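Local coordinates for motility protein B (Helicobacter pylori, PDB 3CYP) that probably fastens the torque-generating stator of the flagellar motor to the cell wall, with this periplasmic OmpA-like domain serving as the anchor, at residues B[7-15]-B[46-55]; B[59-70]-B[83-91]. One frame throughout, in Å; residues are numbered along the deposited sequence.

Both contacts belong to the OmpA-like periplasmic domain of the protein, and their centres lie about 12 Å apart. Contact 1 joins the loop after strand 5-6 to the loop after strand 38-44, near the surface. Contact 2 follows it in the chain and lies deeper, packing helix 58-75 on strand 83-87, the strand at one edge of the mixed sheet within this chain. The helix connects the two: its Arg-65 and Arg-68 reach the backbone oxygens of Ser-12 and Asp-13 in contact 1, while Ala-63, Ala-66 and Met-70 of the same helix rest on the strand. One helix thus ties a surface loop cluster to the sheet of a domain that probably anchors the stator to the cell wall.

Contact 1. Residues B[7-15]-B[46-55]; sequences FENATSDAI and DDTPLVKTRF
Ala-10 and Thr-11 bring two irregular loops together: the CA of Ala-10 lies 6.5 Å from that of Asp-46, and the CA of Thr-11 lies 6.6 Å from that of Thr-53. No hydrogen bond passes directly between 7-15 and 46-55. Instead, a water donates to both Ala-10 O and Asp-46 OD1. The small methyl of Ala-10 fits against the polar side chains opposite, its CB 3.2 Å from Asp-46 OD2. Asp-46 suits this corner because its OD1 closes an Asx turn, accepting Thr-48 N at 2.9 Å and also Thr-48 OG1, both from one face of the carboxylate; its OD2 binds Asn-107 ND2. Another Asx turn, from Asn-9 OD1 to Thr-11 N, shapes the facing loop. The methyl of Thr-11, anti to its carbonyl carbon, points CG2 at Val-51 O, 3.8 Å away, and passes alongside Leu-50 CD2. Farther along, Asp-13 OD2 forms a long salt bridge of 3.5 Å with Arg-54 NH2, which also binds Asn-64 OD1. The same OD2 meets the rim of the Phe-55 ring in its plane, 3.5 Å from CZ, with the carboxylate turned 87° from the ring. Helix 58-75 backs this end through Leu-61 and Asn-64, which touch Phe-55, whereas Arg-103 of helix 100-105 packs on Asp-46 and Thr-48.

Contact 2. Residues B[59-70]-B[83-91]; sequences YELAANRAYRVM and LSFSSYGST
The beta-alpha-beta unit of strand 38-44, helix 58-75 and strand 83-87 is closed here, where Ala-63 and Ala-66 of the helix settle on Ser-87 and Phe-85. The axes of helix 59-70 and strand 83-87 run nearly antiparallel (159°) and come within 6.9 Å, a closeness the small alanines and Ser-87 permit. Ser-87 OG, anti to its backbone N (chi1 175°), donates to a lone pair of Tyr-59 O at 2.8 Å. That carbonyl also accepts the helical N-H of Ala-63, so the hydroxyl joins strand to helix without breaking the helical bond. Phe-85 supplies the apolar centre: Tyr-67 CB sits over its face, 4.1 Å from the ring centroid, while Met-70 turns at its last torsion (chi3 68°), which brings CE to 3.8 Å from Phe-85 CD1 in a Met-aromatic contact. The Met-70 and Leu-83 side chains lie alongside each other, pointing opposite ways, with Met-70 CG 4.0 Å from Leu-83 CD1. At the other end, Gly-89, with no side chain, lets its CA come 4.3 Å from the centroid of the Tyr-59 ring in an off-centre CH-pi contact. Strand 83-87 pairs with strand 38-44, whose Asn-40 binds the hydroxyls of Ser-84 and Ser-86; the second subunit packs its Leu-83 on Phe-85 and its Ile-74 on Tyr-67.

Contact 1. Residues B[7-15]-B[46-55]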
loop_
_atom_site.group_PDB
_atom_site.type_symbol
_atom_site.label_atom_id
_atom_site.label_comp_id
_atom_site.label_asym_id
_atom_site.label_seq_id
_atom_site.Cartn_x
_atom_site.Cartn_y
_atom_site.Cartn_z
ATOM N N PHE B 7 15.895 10.134 3.373
ATOM C CA PHE B 7 16.741 9.136 2.749
ATOM C C PHE B 7 18.139 9.662 2.490
ATOM O O PHE B 7 18.409 10.866 2.534
ATOM C CB PHE B 7 16.015 8.572 1.497
ATOM C CG PHE B 7 14.866 7.672 1.866
ATOM C CD1 PHE B 7 15.039 6.286 1.939
ATOM C CD2 PHE B 7 13.644 8.207 2.261
ATOM C CE1 PHE B 7 14.004 5.458 2.324
ATOM C CE2 PHE B 7 12.613 7.380 2.660
ATOM C CZ PHE B 7 12.792 6.024 2.716
ATOM N N GLU B 8 19.045 8.736 2.224
ATOM C CA GLU B 8 20.486 9.071 2.257
ATOM C C GLU B 8 20.942 9.977 1.109
ATOM O O GLU B 8 21.849 10.814 1.298
ATOM C CB GLU B 8 21.302 7.779 2.299
ATOM C CG GLU B 8 21.109 6.995 3.623
ATOM C CD GLU B 8 21.389 5.489 3.523
ATOM O OE1 GLU B 8 20.696 4.704 4.227
ATOM O OE2 GLU B 8 22.304 5.076 2.762
ATOM N N ASN B 9 20.334 9.818 -0.068
ATOM C CA ASN B 9 20.669 10.604 -1.266
ATOM C C ASN B 9 19.557 10.574 -2.327
ATOM O O ASN B 9 18.499 9.998 -2.111
ATOM C CB ASN B 9 21.997 10.136 -1.858
ATOM C CG ASN B 9 22.016 8.673 -2.178
ATOM O OD1 ASN B 9 21.146 8.169 -2.892
ATOM N ND2 ASN B 9 23.022 7.966 -1.668
ATOM N N ALA B 10 19.794 11.203 -3.474
ATOM C CA ALA B 10 18.765 11.353 -4.493
ATOM C C ALA B 10 18.158 10.035 -4.984
ATOM O O ALA B 10 17.026 10.039 -5.452
ATOM C CB ALA B 10 19.312 12.148 -5.696
ATOM N N THR B 11 18.894 8.934 -4.926
ATOM C CA THR B 11 18.416 7.697 -5.550
ATOM C C THR B 11 18.186 6.512 -4.589
ATOM O O THR B 11 17.651 5.482 -5.016
ATOM C CB THR B 11 19.338 7.289 -6.692
ATOM O OG1 THR B 11 20.643 7.050 -6.168
ATOM C CG2 THR B 11 19.393 8.398 -7.723
ATOM N N SER B 12 18.502 6.686 -3.296
ATOM C CA SER B 12 18.466 5.605 -2.328
ATOM C C SER B 12 17.045 5.391 -1.832
ATOM O O SER B 12 16.331 6.371 -1.580
ATOM C CB SER B 12 19.344 5.924 -1.112
ATOM O OG SER B 12 19.370 4.826 -0.224
ATOM N N ASP B 13 16.658 4.131 -1.718
ATOM C CA ASP B 13 15.451 3.742 -0.955
ATOM C C ASP B 13 15.790 2.890 0.269
ATOM O O ASP B 13 14.913 2.260 0.872
ATOM C CB ASP B 13 14.426 3.044 -1.852
ATOM C CG ASP B 13 14.934 1.755 -2.454
ATOM O OD1 ASP B 13 16.120 1.378 -2.271
ATOM O OD2 ASP B 13 14.123 1.109 -3.138
ATOM N N ALA B 14 17.066 2.898 0.660
ATOM C CA ALA B 14 17.556 2.185 1.823
ATOM C C ALA B 14 17.035 2.763 3.152
ATOM O O ALA B 14 17.000 3.980 3.330
ATOM C CB ALA B 14 19.075 2.173 1.836
ATOM N N ILE B 15 16.644 1.858 4.061
ATOM C CA ILE B 15 16.203 2.209 5.407
ATOM C C ILE B 15 17.295 1.770 6.389
ATOM O O ILE B 15 17.428 0.592 6.685
ATOM C CB ILE B 15 14.818 1.568 5.724
ATOM C CG1 ILE B 15 13.769 2.159 4.780
ATOM C CG2 ILE B 15 14.400 1.832 7.178
ATOM C CD1 ILE B 15 12.428 1.497 4.912
ATOM N N ASP B 46 13.730 14.597 -4.732
ATOM C CA ASP B 46 14.179 15.820 -5.374
ATOM C C ASP B 46 13.933 15.711 -6.882
ATOM O O ASP B 46 13.314 14.743 -7.368
ATOM C CB ASP B 46 15.661 16.090 -5.043
ATOM C CG ASP B 46 16.610 15.012 -5.533
ATOM O OD1 ASP B 46 16.369 14.418 -6.593
ATOM O OD2 ASP B 46 17.643 14.789 -4.872
ATOM N N ASP B 47 14.459 16.676 -7.637
ATOM C CA ASP B 47 14.191 16.723 -9.056
ATOM C C ASP B 47 15.470 16.471 -9.827
ATOM O O ASP B 47 15.582 16.876 -10.987
ATOM C CB ASP B 47 13.574 18.077 -9.425
ATOM C CG ASP B 47 14.554 19.226 -9.315
ATOM O OD1 ASP B 47 15.693 19.005 -8.827
ATOM O OD2 ASP B 47 14.172 20.358 -9.715
ATOM N N THR B 48 16.424 15.792 -9.196
ATOM C CA THR B 48 17.686 15.499 -9.871
ATOM C C THR B 48 17.449 14.422 -10.923
ATOM O O THR B 48 16.709 13.454 -10.697
ATOM C CB THR B 48 18.823 15.066 -8.912
ATOM O OG1 THR B 48 18.594 13.743 -8.429
ATOM C CG2 THR B 48 18.959 16.005 -7.750
ATOM N N PRO B 49 18.053 14.587 -12.114
ATOM C CA PRO B 49 17.800 13.535 -13.081
ATOM C C PRO B 49 18.375 12.213 -12.587
ATOM O O PRO B 49 19.453 12.189 -12.000
ATOM C CB PRO B 49 18.517 14.038 -14.351
ATOM C CG PRO B 49 18.688 15.504 -14.135
ATOM C CD PRO B 49 18.924 15.641 -12.662
ATOM N N LEU B 50 17.642 11.126 -12.814
ATOM C CA LEU B 50 18.004 9.826 -12.277
ATOM C C LEU B 50 19.196 9.255 -13.031
ATOM O O LEU B 50 19.179 9.166 -14.268
ATOM C CB LEU B 50 16.817 8.858 -12.343
ATOM C CG LEU B 50 15.637 9.164 -11.403
ATOM C CD1 LEU B 50 14.395 8.342 -11.786
ATOM C CD2 LEU B 50 16.015 8.940 -9.956
ATOM N N VAL B 51 20.219 8.874 -12.269
ATOM C CA VAL B 51 21.410 8.239 -12.813
ATOM C C VAL B 51 21.802 7.090 -11.880
ATOM O O VAL B 51 21.486 7.120 -10.684
ATOM C CB VAL B 51 22.560 9.262 -12.940
ATOM C CG1 VAL B 51 22.910 9.841 -11.567
ATOM C CG2 VAL B 51 23.783 8.629 -13.597
ATOM N N LYS B 52 22.446 6.063 -12.431
ATOM C CA LYS B 52 22.922 4.917 -11.646
ATOM C C LYS B 52 21.810 4.302 -10.785
ATOM O O LYS B 52 22.024 4.021 -9.604
ATOM C CB LYS B 52 24.121 5.341 -10.769
ATOM N N THR B 53 20.632 4.101 -11.376
ATOM C CA THR B 53 19.472 3.618 -10.623
ATOM C C THR B 53 18.499 2.790 -11.462
ATOM O O THR B 53 18.521 2.861 -12.687
ATOM C CB THR B 53 18.697 4.793 -9.984
ATOM O OG1 THR B 53 17.723 4.273 -9.076
ATOM C CG2 THR B 53 18.000 5.625 -11.045
ATOM N N ARG B 54 17.605 2.060 -10.790
ATOM C CA ARG B 54 16.827 0.999 -11.443
ATOM C C ARG B 54 15.420 1.146 -12.098
ATOM O O ARG B 54 14.989 0.114 -12.591
ATOM C CB ARG B 54 16.797 -0.266 -10.562
ATOM C CG ARG B 54 15.806 -0.219 -9.429
ATOM C CD ARG B 54 15.705 -1.567 -8.742
ATOM N NE ARG B 54 15.299 -1.414 -7.347
ATOM C CZ ARG B 54 14.046 -1.454 -6.902
ATOM N NH1 ARG B 54 13.020 -1.662 -7.727
ATOM N NH2 ARG B 54 13.819 -1.285 -5.606
ATOM N N PHE B 55 14.601 2.206 -12.183
ATOM C CA PHE B 55 14.085 3.354 -11.361
ATOM C C PHE B 55 13.960 4.351 -12.486
ATOM O O PHE B 55 14.875 5.134 -12.785
ATOM C CB PHE B 55 14.784 3.940 -10.110
ATOM C CG PHE B 55 14.333 3.316 -8.800
ATOM C CD1 PHE B 55 15.079 3.495 -7.643
ATOM C CD2 PHE B 55 13.200 2.511 -8.728
ATOM C CE1 PHE B 55 14.686 2.892 -6.443
ATOM C CE2 PHE B 55 12.825 1.901 -7.550
ATOM C CZ PHE B 55 13.565 2.089 -6.408
HETATM O O HOH W 1 15.723 11.881 -7.012
HETATM O O HOH W 2 18.489 3.522 -6.885
#

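Contact 2. Residues B[59-70]-B[83-91]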
loop_
_atom_site.group_PDB
_atom_site.type_symbol
_atom_site.label_atom_id
_atom_site.label_comp_id
_atom_site.label_asym_id
_atom_site.label_seq_id
_atom_site.Cartn_x
_atom_site.Cartn_y
_atom_site.Cartn_z
ATOM N N TYR B 59 8.475 9.042 -9.641
ATOM C CA TYR B 59 7.287 8.401 -9.027
ATOM C C TYR B 59 7.600 6.994 -8.555
ATOM O O TYR B 59 7.140 6.591 -7.476
ATOM C CB TYR B 59 6.073 8.382 -9.962
ATOM C CG TYR B 59 5.366 9.683 -10.080
ATOM C CD1 TYR B 59 5.468 10.435 -11.257
ATOM C CD2 TYR B 59 4.616 10.212 -9.022
ATOM C CE1 TYR B 59 4.800 11.652 -11.392
ATOM C CE2 TYR B 59 3.964 11.434 -9.144
ATOM C CZ TYR B 59 4.072 12.147 -10.336
ATOM O OH TYR B 59 3.414 13.350 -10.442
ATOM N N GLU B 60 8.370 6.219 -9.322
ATOM C CA GLU B 60 8.694 4.842 -8.918
ATOM C C GLU B 60 9.604 4.802 -7.700
ATOM O O GLU B 60 9.421 3.966 -6.811
ATOM C CB GLU B 60 9.327 4.033 -10.059
ATOM C CG GLU B 60 8.403 3.840 -11.241
ATOM C CD GLU B 60 9.157 3.451 -12.488
ATOM O OE1 GLU B 60 10.135 2.700 -12.342
ATOM O OE2 GLU B 60 8.774 3.888 -13.596
ATOM N N LEU B 61 10.601 5.681 -7.669
ATOM C CA LEU B 61 11.467 5.764 -6.516
ATOM C C LEU B 61 10.693 6.218 -5.269
ATOM O O LEU B 61 10.845 5.616 -4.199
ATOM C CB LEU B 61 12.632 6.728 -6.804
ATOM C CG LEU B 61 13.539 7.129 -5.622
ATOM C CD1 LEU B 61 14.218 5.940 -4.935
ATOM C CD2 LEU B 61 14.557 8.199 -6.108
ATOM N N ALA B 62 9.863 7.250 -5.428
ATOM C CA ALA B 62 9.059 7.751 -4.275
ATOM C C ALA B 62 8.111 6.672 -3.784
ATOM O O ALA B 62 7.870 6.515 -2.580
ATOM C CB ALA B 62 8.284 8.976 -4.611
ATOM N N ALA B 63 7.529 5.948 -4.727
ATOM C CA ALA B 63 6.641 4.821 -4.347
ATOM C C ALA B 63 7.340 3.744 -3.555
ATOM O O ALA B 63 6.791 3.217 -2.552
ATOM C CB ALA B 63 6.022 4.191 -5.592
ATOM N N ASN B 64 8.545 3.355 -3.969
ATOM C CA ASN B 64 9.263 2.303 -3.246
ATOM C C ASN B 64 9.675 2.808 -1.873
ATOM O O ASN B 64 9.615 2.072 -0.896
ATOM C CB ASN B 64 10.472 1.730 -4.017
ATOM C CG ASN B 64 10.718 0.267 -3.696
ATOM O OD1 ASN B 64 11.863 -0.188 -3.627
ATOM N ND2 ASN B 64 9.651 -0.480 -3.492
ATOM N N ARG B 65 10.070 4.076 -1.775
ATOM C CA ARG B 65 10.345 4.670 -0.441
ATOM C C ARG B 65 9.151 4.554 0.506
ATOM O O ARG B 65 9.270 4.067 1.627
ATOM C CB ARG B 65 10.773 6.100 -0.544
ATOM C CG ARG B 65 12.189 6.247 -1.117
ATOM C CD ARG B 65 12.529 7.680 -1.377
ATOM N NE ARG B 65 13.949 7.853 -1.724
ATOM C CZ ARG B 65 14.465 8.940 -2.297
ATOM N NH1 ARG B 65 13.705 9.975 -2.595
ATOM N NH2 ARG B 65 15.790 8.999 -2.555
ATOM N N ALA B 66 7.997 5.003 0.023
ATOM C CA ALA B 66 6.782 5.006 0.843
ATOM C C ALA B 66 6.353 3.590 1.151
ATOM O O ALA B 66 6.015 3.264 2.297
ATOM C CB ALA B 66 5.696 5.768 0.152
ATOM N N TYR B 67 6.336 2.726 0.132
ATOM C CA TYR B 67 5.953 1.327 0.320
ATOM C C TYR B 67 6.842 0.631 1.373
ATOM O O TYR B 67 6.370 -0.047 2.271
ATOM C CB TYR B 67 6.005 0.612 -1.033
ATOM C CG TYR B 67 5.871 -0.892 -0.930
ATOM C CD1 TYR B 67 4.713 -1.467 -0.421
ATOM C CD2 TYR B 67 6.918 -1.738 -1.278
ATOM C CE1 TYR B 67 4.584 -2.858 -0.277
ATOM C CE2 TYR B 67 6.789 -3.138 -1.162
ATOM C CZ TYR B 67 5.607 -3.678 -0.677
ATOM O OH TYR B 67 5.420 -5.056 -0.554
ATOM N N ARG B 68 8.155 0.828 1.257
ATOM C CA ARG B 68 9.099 0.198 2.159
ATOM C C ARG B 68 8.903 0.670 3.590
ATOM O O ARG B 68 8.931 -0.130 4.500
ATOM C CB ARG B 68 10.544 0.448 1.699
ATOM C CG ARG B 68 10.868 -0.433 0.479
ATOM C CD ARG B 68 12.217 -0.204 -0.123
ATOM N NE ARG B 68 13.284 0.040 0.844
ATOM C CZ ARG B 68 14.007 -0.891 1.468
ATOM N NH1 ARG B 68 13.782 -2.189 1.296
ATOM N NH2 ARG B 68 14.959 -0.520 2.297
ATOM N N VAL B 69 8.675 1.962 3.771
ATOM C CA VAL B 69 8.399 2.491 5.102
ATOM C C VAL B 69 7.118 1.843 5.615
ATOM O O VAL B 69 7.009 1.426 6.779
ATOM C CB VAL B 69 8.342 4.009 5.132
ATOM C CG1 VAL B 69 7.715 4.504 6.454
ATOM C CG2 VAL B 69 9.786 4.548 4.972
ATOM N N MET B 70 6.094 1.801 4.766
ATOM C CA MET B 70 4.803 1.180 5.163
ATOM C C MET B 70 4.964 -0.297 5.619
ATOM O O MET B 70 4.371 -0.724 6.635
ATOM C CB MET B 70 3.764 1.295 4.043
ATOM C CG MET B 70 2.396 0.992 4.550
ATOM S SD MET B 70 1.182 0.832 3.193
ATOM C CE MET B 70 1.738 -0.672 2.395
ATOM N N LEU B 83 -3.504 1.652 7.154
ATOM C CA LEU B 83 -2.398 2.145 6.338
ATOM C C LEU B 83 -2.674 2.226 4.845
ATOM O O LEU B 83 -3.448 1.427 4.283
ATOM C CB LEU B 83 -1.163 1.261 6.543
ATOM C CG LEU B 83 -0.403 1.504 7.824
ATOM C CD1 LEU B 83 0.537 0.308 8.052
ATOM C CD2 LEU B 83 0.379 2.833 7.779
ATOM N N SER B 84 -2.020 3.184 4.200
ATOM C CA SER B 84 -1.914 3.278 2.753
ATOM C C SER B 84 -0.596 3.968 2.452
ATOM O O SER B 84 0.018 4.555 3.348
ATOM C CB SER B 84 -3.073 4.075 2.198
ATOM O OG SER B 84 -3.072 5.396 2.641
ATOM N N PHE B 85 -0.172 3.894 1.196
ATOM C CA PHE B 85 1.009 4.645 0.732
ATOM C C PHE B 85 0.730 5.385 -0.555
ATOM O O PHE B 85 -0.137 4.962 -1.365
ATOM C CB PHE B 85 2.239 3.754 0.601
ATOM C CG PHE B 85 2.255 2.871 -0.639
ATOM C CD1 PHE B 85 1.552 1.656 -0.658
ATOM C CD2 PHE B 85 2.952 3.263 -1.784
ATOM C CE1 PHE B 85 1.587 0.836 -1.784
ATOM C CE2 PHE B 85 2.964 2.435 -2.917
ATOM C CZ PHE B 85 2.271 1.231 -2.901
ATOM N N SER B 86 1.439 6.489 -0.741
ATOM C CA SER B 86 1.213 7.333 -1.886
ATOM C C SER B 86 2.515 7.862 -2.382
ATOM O O SER B 86 3.374 8.248 -1.604
ATOM C CB SER B 86 0.255 8.464 -1.569
ATOM O OG SER B 86 -1.017 7.993 -1.163
ATOM N N SER B 87 2.670 7.867 -3.692
ATOM C CA SER B 87 3.853 8.465 -4.309
ATOM C C SER B 87 3.562 9.856 -4.836
ATOM O O SER B 87 2.648 10.040 -5.628
ATOM C CB SER B 87 4.378 7.584 -5.436
ATOM O OG SER B 87 5.448 8.317 -6.044
ATOM N N TYR B 88 4.383 10.832 -4.429
ATOM C CA TYR B 88 4.327 12.181 -4.932
ATOM C C TYR B 88 5.491 12.525 -5.904
ATOM O O TYR B 88 5.544 13.636 -6.384
ATOM C CB TYR B 88 4.251 13.169 -3.753
ATOM C CG TYR B 88 2.885 13.164 -3.130
ATOM C CD1 TYR B 88 1.997 14.178 -3.390
ATOM C CD2 TYR B 88 2.466 12.130 -2.327
ATOM C CE1 TYR B 88 0.723 14.176 -2.863
ATOM C CE2 TYR B 88 1.178 12.107 -1.794
ATOM C CZ TYR B 88 0.311 13.131 -2.071
ATOM O OH TYR B 88 -0.966 13.169 -1.523
ATOM N N GLY B 89 6.392 11.581 -6.153
ATOM C CA GLY B 89 7.507 11.805 -7.076
ATOM C C GLY B 89 8.257 13.059 -6.642
ATOM O O GLY B 89 8.450 13.297 -5.435
ATOM N N SER B 90 8.642 13.908 -7.609
ATOM C CA SER B 90 9.386 15.137 -7.301
ATOM C C SER B 90 8.500 16.333 -6.990
ATOM O O SER B 90 8.985 17.425 -6.822
ATOM C CB SER B 90 10.303 15.460 -8.489
ATOM O OG SER B 90 9.481 15.598 -9.655
ATOM N N THR B 91 7.196 16.126 -6.871
ATOM C CA THR B 91 6.264 17.192 -6.569
ATOM C C THR B 91 6.287 17.527 -5.077
ATOM O O THR B 91 6.820 16.745 -4.267
ATOM C CB THR B 91 4.804 16.831 -7.018
ATOM O OG1 THR B 91 4.202 15.883 -6.121
ATOM C CG2 THR B 91 4.788 16.271 -8.437
#